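Side-chain contact in Dps family protein (Staphylococcus aureus subsp. aureus, PDB 2D5K), which probably binds and oxidises iron in a twelve-subunit ferritin-like shell and compacts the nucleoid, as Dps proteins do in bacteria under oxidative stress: residues N13-N18 / D57-R62. Sequence-based numbering, arbitrary orientation.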
# COMPACT_ATOMS: atom_id res chain seq x y z
N ASN B 13 -22.27 -29.92 0.61
CA ASN B 13 -21.34 -30.74 1.38
C ASN B 13 -20.46 -31.61 0.49
O ASN B 13 -19.31 -31.88 0.83
CB ASN B 13 -22.08 -31.62 2.40
CG ASN B 13 -22.23 -30.94 3.75
OD1 ASN B 13 -21.33 -30.22 4.19
ND2 ASN B 13 -23.35 -31.17 4.41
N GLN B 14 -21.00 -32.05 -0.64
CA GLN B 14 -20.23 -32.86 -1.57
C GLN B 14 -19.00 -32.07 -1.99
O GLN B 14 -17.90 -32.63 -2.09
CB GLN B 14 -21.07 -33.21 -2.80
CG GLN B 14 -20.29 -33.90 -3.93
CD GLN B 14 -19.81 -35.29 -3.55
OE1 GLN B 14 -20.61 -36.19 -3.27
NE2 GLN B 14 -18.49 -35.48 -3.55
N GLN B 15 -19.17 -30.77 -2.23
CA GLN B 15 -18.04 -29.93 -2.62
C GLN B 15 -17.13 -29.61 -1.43
O GLN B 15 -15.92 -29.51 -1.59
CB GLN B 15 -18.52 -28.64 -3.28
CG GLN B 15 -19.26 -28.84 -4.60
CD GLN B 15 -18.52 -29.77 -5.55
OE1 GLN B 15 -17.31 -29.64 -5.73
NE2 GLN B 15 -19.24 -30.69 -6.16
N VAL B 16 -17.70 -29.44 -0.25
CA VAL B 16 -16.87 -29.16 0.92
C VAL B 16 -15.93 -30.35 1.08
O VAL B 16 -14.73 -30.19 1.35
CB VAL B 16 -17.70 -28.99 2.22
CG1 VAL B 16 -16.77 -28.83 3.42
CG2 VAL B 16 -18.60 -27.78 2.11
N ALA B 17 -16.47 -31.55 0.89
CA ALA B 17 -15.70 -32.78 0.99
C ALA B 17 -14.64 -32.85 -0.10
O ALA B 17 -13.47 -33.10 0.19
CB ALA B 17 -16.63 -33.99 0.90
N ASN B 18 -15.05 -32.64 -1.35
CA ASN B 18 -14.11 -32.68 -2.48
C ASN B 18 -12.92 -31.75 -2.28
O ASN B 18 -11.77 -32.15 -2.46
CB ASN B 18 -14.78 -32.23 -3.79
CG ASN B 18 -15.81 -33.22 -4.30
OD1 ASN B 18 -15.78 -34.41 -3.97
ND2 ASN B 18 -16.72 -32.73 -5.14
N ASP B 57 -14.62 -22.77 2.89
CA ASP B 57 -15.22 -21.85 3.85
C ASP B 57 -16.51 -21.23 3.30
O ASP B 57 -17.51 -21.13 4.02
CB ASP B 57 -14.23 -20.76 4.23
CG ASP B 57 -14.65 -19.99 5.46
OD1 ASP B 57 -14.92 -20.62 6.50
OD2 ASP B 57 -14.72 -18.74 5.39
N GLU B 58 -16.47 -20.80 2.05
CA GLU B 58 -17.64 -20.18 1.43
C GLU B 58 -18.85 -21.11 1.42
O GLU B 58 -19.93 -20.74 1.87
CB GLU B 58 -17.34 -19.75 -0.01
CG GLU B 58 -18.58 -19.20 -0.74
CD GLU B 58 -18.37 -19.02 -2.23
OE1 GLU B 58 -17.87 -19.97 -2.88
OE2 GLU B 58 -18.72 -17.94 -2.76
N LEU B 59 -18.65 -22.32 0.91
CA LEU B 59 -19.75 -23.28 0.84
C LEU B 59 -20.20 -23.75 2.22
O LEU B 59 -21.39 -23.95 2.45
CB LEU B 59 -19.36 -24.47 -0.04
CG LEU B 59 -18.96 -24.13 -1.48
CD1 LEU B 59 -19.01 -25.39 -2.33
CD2 LEU B 59 -19.92 -23.09 -2.07
N ALA B 60 -19.25 -23.91 3.14
CA ALA B 60 -19.60 -24.35 4.49
C ALA B 60 -20.47 -23.30 5.19
O ALA B 60 -21.43 -23.64 5.87
CB ALA B 60 -18.35 -24.61 5.30
N GLU B 61 -20.12 -22.02 5.02
CA GLU B 61 -20.90 -20.97 5.67
C GLU B 61 -22.23 -20.71 4.98
O GLU B 61 -23.12 -20.08 5.56
CB GLU B 61 -20.08 -19.68 5.77
CG GLU B 61 -18.76 -19.88 6.51
CD GLU B 61 -18.21 -18.61 7.12
OE1 GLU B 61 -18.39 -17.53 6.52
OE2 GLU B 61 -17.58 -18.70 8.19
N ARG B 62 -22.38 -21.20 3.75
CA ARG B 62 -23.65 -21.05 3.06
C ARG B 62 -24.57 -22.10 3.65
O ARG B 62 -25.75 -21.85 3.91
CB ARG B 62 -23.49 -21.28 1.55
CG ARG B 62 -24.83 -21.36 0.80
CD ARG B 62 -25.71 -20.13 1.06
NE ARG B 62 -27.05 -20.27 0.49
CZ ARG B 62 -28.06 -19.45 0.75
NH1 ARG B 62 -27.89 -18.42 1.58
NH2 ARG B 62 -29.25 -19.66 0.20
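Within the four-helix bundle of this ferritin-like subunit, helices 5-32 and 38-65 pack closely where Gln-15 and Val-16 meet Leu-59 and Ala-60. The local axes approach to 9.1 Å and run antiparallel at 149°, with the CA atoms of Val-16 and Leu-59 6.5 Å apart. No hydrogen bond joins the two segments; the contact is van der Waals packing between four buried residues, with Gln-15 contributing its CB and CG and Ala-60 met at its backbone N.

Leu-59 reaches across most directly. Its CD1 comes to 3.4 Å from CB of Gln-15, a tight methyl-to-methylene contact, and lies 4.1 Å from CG of the same residue. The two chains lie alongside with the same heading. On the next residue, Val-16 has CG1 anti to its backbone N (chi1 175°), which sets CG2 beside that nitrogen; this methyl sits 4.0 Å from CB of Leu-59 and 4.1 Å from the backbone N of Ala-60. Here valine and leucine pass one another with opposed headings.

A bend at chi2 (-48°) carries the amide of Gln-15 away, and the leucine meets the glutamine's aliphatic base instead. Two bonds hold that buried amide: one stays within helix 5-32, from ND2 of Asn-18 to OE1 at 3.2 Å, with poor acceptor geometry, the donor standing well above the carbonyl plane; the other, from NE2 to OE1 of Gln-109, reaches helix 92-120. Met-132 of helix 123-147 also touches Leu-59, and Trp-31 of a second subunit packs on Ala-60. With Leu-59 against the base of Gln-15 and Val-16 passing beside it, the antiparallel pairing of helices 5-32 and 38-65 is that of the ferritin-like four-helix bundle, the Dps subunit fold.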